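Local atomic coordinates of serine proteinase inhibitor A (PDB entry 3E8L), a protein that inhibits endopeptidases, probably trypsin and chymotrypsin at the same time through two reactive sites, and kallikrein weakly. Residues N26-G38 / G173-D185. The protein carries 2 engineered substitutions. Sequence-based numbering, arbitrary orientation.
Engineered in segment 173-185: Gln180 (natural residue Arg). With GOL (glycerol), chain D.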
loop_
_atom_site.group_PDB
_atom_site.type_symbol
_atom_site.label_atom_id
_atom_site.label_comp_id
_atom_site.label_asym_id
_atom_site.label_seq_id
_atom_site.Cartn_x
_atom_site.Cartn_y
_atom_site.Cartn_z
ATOM N N ASN A 26 -8.282 18.190 -3.062
ATOM C CA ASN A 26 -8.775 17.956 -1.721
ATOM C C ASN A 26 -9.612 16.695 -1.741
ATOM O O ASN A 26 -10.744 16.691 -2.213
ATOM C CB ASN A 26 -9.597 19.149 -1.240
ATOM C CG ASN A 26 -8.734 20.352 -0.918
ATOM O OD1 ASN A 26 -8.021 20.368 0.083
ATOM N ND2 ASN A 26 -8.798 21.369 -1.766
ATOM N N TYR A 27 -9.029 15.616 -1.240
ATOM C CA TYR A 27 -9.651 14.317 -1.276
ATOM C C TYR A 27 -10.779 14.186 -0.265
ATOM O O TYR A 27 -10.729 14.788 0.799
ATOM C CB TYR A 27 -8.610 13.203 -1.052
ATOM C CG TYR A 27 -7.531 13.411 0.015
ATOM C CD1 TYR A 27 -6.171 13.396 -0.342
ATOM C CD2 TYR A 27 -7.853 13.562 1.375
ATOM C CE1 TYR A 27 -5.154 13.547 0.614
ATOM C CE2 TYR A 27 -6.836 13.728 2.351
ATOM C CZ TYR A 27 -5.488 13.720 1.951
ATOM O OH TYR A 27 -4.469 13.887 2.861
ATOM N N PRO A 28 -11.786 13.362 -0.599
ATOM C CA PRO A 28 -12.937 13.117 0.257
ATOM C C PRO A 28 -12.542 12.248 1.449
ATOM O O PRO A 28 -11.671 11.375 1.331
ATOM C CB PRO A 28 -13.900 12.358 -0.666
ATOM C CG PRO A 28 -13.263 12.418 -2.055
ATOM C CD PRO A 28 -11.829 12.532 -1.813
ATOM N N LEU A 29 -13.167 12.498 2.595
ATOM C CA LEU A 29 -12.764 11.844 3.819
ATOM C C LEU A 29 -13.949 11.242 4.514
ATOM O O LEU A 29 -15.054 11.783 4.465
ATOM C CB LEU A 29 -12.059 12.823 4.752
ATOM C CG LEU A 29 -10.693 13.375 4.358
ATOM C CD1 LEU A 29 -10.293 14.499 5.314
ATOM C CD2 LEU A 29 -9.654 12.270 4.349
ATOM N N TYR A 30 -13.702 10.091 5.135
ATOM C CA TYR A 30 -14.713 9.332 5.871
ATOM C C TYR A 30 -14.111 8.849 7.177
ATOM O O TYR A 30 -12.947 8.494 7.224
ATOM C CB TYR A 30 -15.197 8.133 5.038
ATOM C CG TYR A 30 -15.791 8.566 3.711
ATOM C CD1 TYR A 30 -14.976 8.851 2.623
ATOM C CD2 TYR A 30 -17.157 8.741 3.568
ATOM C CE1 TYR A 30 -15.504 9.280 1.434
ATOM C CE2 TYR A 30 -17.703 9.158 2.363
ATOM C CZ TYR A 30 -16.875 9.428 1.302
ATOM O OH TYR A 30 -17.416 9.859 0.114
ATOM N N THR A 31 -14.899 8.859 8.240
ATOM C CA THR A 31 -14.553 8.066 9.407
ATOM C C THR A 31 -15.140 6.674 9.213
ATOM O O THR A 31 -16.078 6.489 8.428
ATOM C CB THR A 31 -15.039 8.720 10.727
ATOM O OG1 THR A 31 -16.452 8.962 10.670
ATOM C CG2 THR A 31 -14.308 10.051 10.972
ATOM N N ILE A 32 -14.577 5.689 9.893
ATOM C CA ILE A 32 -15.086 4.326 9.797
ATOM C C ILE A 32 -15.708 3.972 11.156
ATOM O O ILE A 32 -15.015 3.835 12.147
ATOM C CB ILE A 32 -13.982 3.325 9.322
ATOM C CG1 ILE A 32 -13.404 3.740 7.954
ATOM C CG2 ILE A 32 -14.511 1.912 9.280
ATOM C CD1 ILE A 32 -12.235 2.876 7.449
ATOM N N GLN A 33 -17.029 3.877 11.201
ATOM C CA GLN A 33 -17.739 3.656 12.454
ATOM C C GLN A 33 -18.171 2.213 12.564
ATOM O O GLN A 33 -18.610 1.635 11.582
ATOM C CB GLN A 33 -18.971 4.560 12.543
ATOM C CG GLN A 33 -18.821 5.789 13.476
ATOM C CD GLN A 33 -17.970 6.921 12.867
ATOM O OE1 GLN A 33 -17.948 7.105 11.650
ATOM N NE2 GLN A 33 -17.276 7.680 13.716
ATOM N N SER A 34 -18.042 1.625 13.751
ATOM C CA SER A 34 -18.637 0.314 14.016
ATOM C C SER A 34 -20.153 0.403 13.952
ATOM O O SER A 34 -20.755 1.306 14.537
ATOM C CB SER A 34 -18.214 -0.225 15.376
ATOM O OG SER A 34 -19.043 -1.316 15.751
ATOM N N ALA A 35 -20.764 -0.523 13.228
ATOM C CA ALA A 35 -22.200 -0.495 13.008
ATOM C C ALA A 35 -22.948 -1.383 13.989
ATOM O O ALA A 35 -24.079 -1.780 13.737
ATOM C CB ALA A 35 -22.521 -0.892 11.580
ATOM N N ALA A 36 -22.300 -1.700 15.105
ATOM C CA ALA A 36 -22.908 -2.535 16.134
ATOM C C ALA A 36 -23.951 -1.741 16.908
ATOM O O ALA A 36 -23.709 -0.598 17.297
ATOM C CB ALA A 36 -21.843 -3.076 17.075
ATOM N N ILE A 37 -24.987 -2.201 17.297
ATOM C CA ILE A 37 -26.253 -1.689 17.811
ATOM C C ILE A 37 -26.029 -0.556 18.807
ATOM O O ILE A 37 -27.040 0.407 18.697
ATOM N N GLY A 38 -25.463 -0.644 19.898
ATOM C CA GLY A 38 -25.557 0.202 21.074
ATOM C C GLY A 38 -24.664 1.423 20.980
ATOM O O GLY A 38 -24.945 2.488 21.474
ATOM N N GLY A 173 -8.962 -12.015 11.411
ATOM C CA GLY A 173 -9.795 -12.957 12.151
ATOM C C GLY A 173 -10.503 -12.262 13.283
ATOM O O GLY A 173 -10.991 -11.149 13.128
ATOM N N GLY A 174 -10.543 -12.904 14.437
ATOM C CA GLY A 174 -11.164 -12.326 15.616
ATOM C C GLY A 174 -12.670 -12.399 15.616
ATOM O O GLY A 174 -13.268 -13.341 15.116
ATOM N N GLU A 175 -13.277 -11.388 16.207
ATOM C CA GLU A 175 -14.706 -11.375 16.420
ATOM C C GLU A 175 -15.327 -10.600 15.282
ATOM O O GLU A 175 -14.694 -9.686 14.715
ATOM C CB GLU A 175 -15.035 -10.720 17.766
ATOM C CG GLU A 175 -16.080 -11.465 18.592
ATOM C CD GLU A 175 -15.461 -12.347 19.676
ATOM O OE1 GLU A 175 -15.476 -11.911 20.855
ATOM O OE2 GLU A 175 -14.962 -13.466 19.351
ATOM N N HIS A 176 -16.557 -10.980 14.952
ATOM C CA HIS A 176 -17.361 -10.353 13.916
ATOM C C HIS A 176 -17.382 -8.837 14.146
ATOM O O HIS A 176 -17.650 -8.370 15.251
ATOM C CB HIS A 176 -18.758 -10.991 13.974
ATOM C CG HIS A 176 -19.780 -10.366 13.073
ATOM N ND1 HIS A 176 -20.722 -9.463 13.528
ATOM C CD2 HIS A 176 -20.040 -10.548 11.755
ATOM C CE1 HIS A 176 -21.501 -9.096 12.524
ATOM N NE2 HIS A 176 -21.111 -9.744 11.438
ATOM N N PHE A 177 -17.050 -8.078 13.106
ATOM C CA PHE A 177 -16.938 -6.623 13.182
ATOM C C PHE A 177 -17.455 -6.040 11.871
ATOM O O PHE A 177 -16.967 -6.409 10.797
ATOM C CB PHE A 177 -15.470 -6.238 13.408
ATOM C CG PHE A 177 -15.231 -4.767 13.640
ATOM C CD1 PHE A 177 -15.501 -4.181 14.897
ATOM C CD2 PHE A 177 -14.688 -3.966 12.630
ATOM C CE1 PHE A 177 -15.260 -2.815 15.134
ATOM C CE2 PHE A 177 -14.445 -2.596 12.851
ATOM C CZ PHE A 177 -14.732 -2.022 14.108
ATOM N N THR A 178 -18.426 -5.153 11.934
ATOM C CA THR A 178 -19.020 -4.558 10.765
ATOM C C THR A 178 -18.970 -3.042 10.864
ATOM O O THR A 178 -18.914 -2.518 11.925
ATOM C CB THR A 178 -20.431 -5.102 10.474
ATOM O OG1 THR A 178 -21.349 -4.619 11.411
ATOM C CG2 THR A 178 -20.490 -6.503 10.581
ATOM N N VAL A 179 -18.889 -2.345 9.746
ATOM C CA VAL A 179 -18.698 -0.907 9.772
ATOM C C VAL A 179 -19.624 -0.144 8.851
ATOM O O VAL A 179 -20.249 -0.704 7.959
ATOM C CB VAL A 179 -17.256 -0.517 9.417
ATOM C CG1 VAL A 179 -16.278 -1.173 10.361
ATOM C CG2 VAL A 179 -16.948 -0.882 7.984
ATOM N N GLN A 180 -19.696 1.156 9.092
ATOM C CA GLN A 180 -20.262 2.102 8.153
ATOM C C GLN A 180 -19.206 3.154 7.848
ATOM O O GLN A 180 -18.338 3.436 8.664
ATOM C CB GLN A 180 -21.507 2.784 8.724
ATOM C CG GLN A 180 -22.772 1.949 8.676
ATOM C CD GLN A 180 -24.024 2.771 8.914
ATOM O OE1 GLN A 180 -24.839 2.956 8.013
ATOM N NE2 GLN A 180 -24.188 3.257 10.134
ATOM N N PHE A 181 -19.290 3.728 6.661
ATOM C CA PHE A 181 -18.479 4.874 6.286
ATOM C C PHE A 181 -19.328 6.118 6.462
ATOM O O PHE A 181 -20.483 6.142 6.062
ATOM C CB PHE A 181 -17.968 4.737 4.860
ATOM C CG PHE A 181 -17.129 3.522 4.641
ATOM C CD1 PHE A 181 -17.715 2.308 4.313
ATOM C CD2 PHE A 181 -15.750 3.592 4.748
ATOM C CE1 PHE A 181 -16.949 1.188 4.098
ATOM C CE2 PHE A 181 -14.960 2.473 4.526
ATOM C CZ PHE A 181 -15.561 1.264 4.209
ATOM N N GLN A 182 -18.748 7.130 7.101
ATOM C CA GLN A 182 -19.455 8.347 7.510
ATOM C C GLN A 182 -18.654 9.513 6.966
ATOM O O GLN A 182 -17.437 9.546 7.158
ATOM C CB GLN A 182 -19.445 8.425 9.027
ATOM C CG GLN A 182 -20.398 9.444 9.651
ATOM C CD GLN A 182 -21.687 8.788 10.113
ATOM O OE1 GLN A 182 -21.668 7.666 10.648
ATOM N NE2 GLN A 182 -22.823 9.462 9.879
ATOM N N LYS A 183 -19.289 10.467 6.294
ATOM C CA LYS A 183 -18.488 11.552 5.734
ATOM C C LYS A 183 -17.878 12.446 6.816
ATOM O O LYS A 183 -18.399 12.516 7.930
ATOM C CB LYS A 183 -19.172 12.354 4.611
ATOM C CG LYS A 183 -20.661 12.204 4.412
ATOM C CD LYS A 183 -21.040 12.927 3.105
ATOM C CE LYS A 183 -22.524 12.864 2.760
ATOM N NZ LYS A 183 -23.018 11.492 2.476
ATOM N N PHE A 184 -16.773 13.100 6.492
ATOM C CA PHE A 184 -16.064 13.915 7.460
ATOM C C PHE A 184 -16.019 15.378 7.055
ATOM O O PHE A 184 -15.922 15.702 5.878
ATOM C CB PHE A 184 -14.646 13.384 7.652
ATOM C CG PHE A 184 -13.831 14.171 8.630
ATOM C CD1 PHE A 184 -13.836 13.848 9.968
ATOM C CD2 PHE A 184 -13.057 15.232 8.207
ATOM C CE1 PHE A 184 -13.087 14.565 10.863
ATOM C CE2 PHE A 184 -12.309 15.953 9.099
ATOM C CZ PHE A 184 -12.325 15.617 10.429
ATOM N N ASP A 185 -16.391 16.219 7.996
ATOM C CA ASP A 185 -16.110 17.648 7.971
ATOM C C ASP A 185 -17.364 18.405 8.348
ATOM O O ASP A 185 -18.232 17.870 9.038
ATOM C CB ASP A 185 -15.591 18.102 6.615
ATOM C CG ASP A 185 -16.674 18.706 5.746
ATOM O OD1 ASP A 185 -16.951 19.927 5.869
ATOM O OD2 ASP A 185 -17.246 17.960 4.924
HETATM C C1 GOL D . -17.889 14.548 0.801
HETATM O O1 GOL D . -17.969 14.087 -0.525
HETATM C C2 GOL D . -16.648 13.995 1.484
HETATM O O2 GOL D . -16.944 12.703 1.924
HETATM C C3 GOL D . -16.299 14.842 2.703
HETATM O O3 GOL D . -14.912 14.842 2.948
#
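Ile32 and Phe181 lie side by side on the inner face of the antiparallel pair formed by strands 30-34 and 179-183, the first and last strands of this Kunitz-type beta-trefoil. With its CG1 anti to the carbonyl carbon (chi1 -58°), Ile32 runs alongside the Phe181 ring, CG1 standing 4.0 Å from CE2. Its other branch, CG2, crosses to Val179 and meets CB at 3.7 Å. Phe69 meets the Phe181 ring nearly at a right angle, and Leu43 packs on Ile32, so this face belongs to the interior.

The reverse face is largely polar. The hydroxyl of Thr31 donates to OE1 of Gln33, with OG1 and OE1 2.6 Å apart and the donor in the amide plane on a lone pair. The methyl of Thr31 turns to the Phe184 ring instead, CG2 lying 4.0 Å from CD1 where the two side chains cross at about a right angle. The bend of Gln33 at chi2 (76°) folds its amide back along its own strand, placing OE1 3.3 Å from CB of Gln182. The amide planes of Gln33 and Gln182 are steeply inclined to one another. Engineered Gln180 extends its chain on the same face, its CG touching the Ala35 methyl.

Backbone bonds join Thr31 to Gln182 and Gln33 to Gln180 in both directions. Beyond them, Ala35 N reaches Thr178 O at 3.0 Å, and Phe184 N bonds to Leu29 O. Here CB of Leu29 meets CB of Phe184, while glycerol O3 accepts from Leu29 N at 2.9 Å and O2 sits over one face of the Tyr30 ring. The Tyr30 hydroxyl bonds to the backbone N of Gln20, and Lys183 forms salt bridges with Asp13, Asp15 and Asp17.

The pair is thus a two-sided ribbon: paired amides tie the first strand to the last, apolar groups anchor one face in the core, and the Thr31 bond restrains the Gln33 amide on the other.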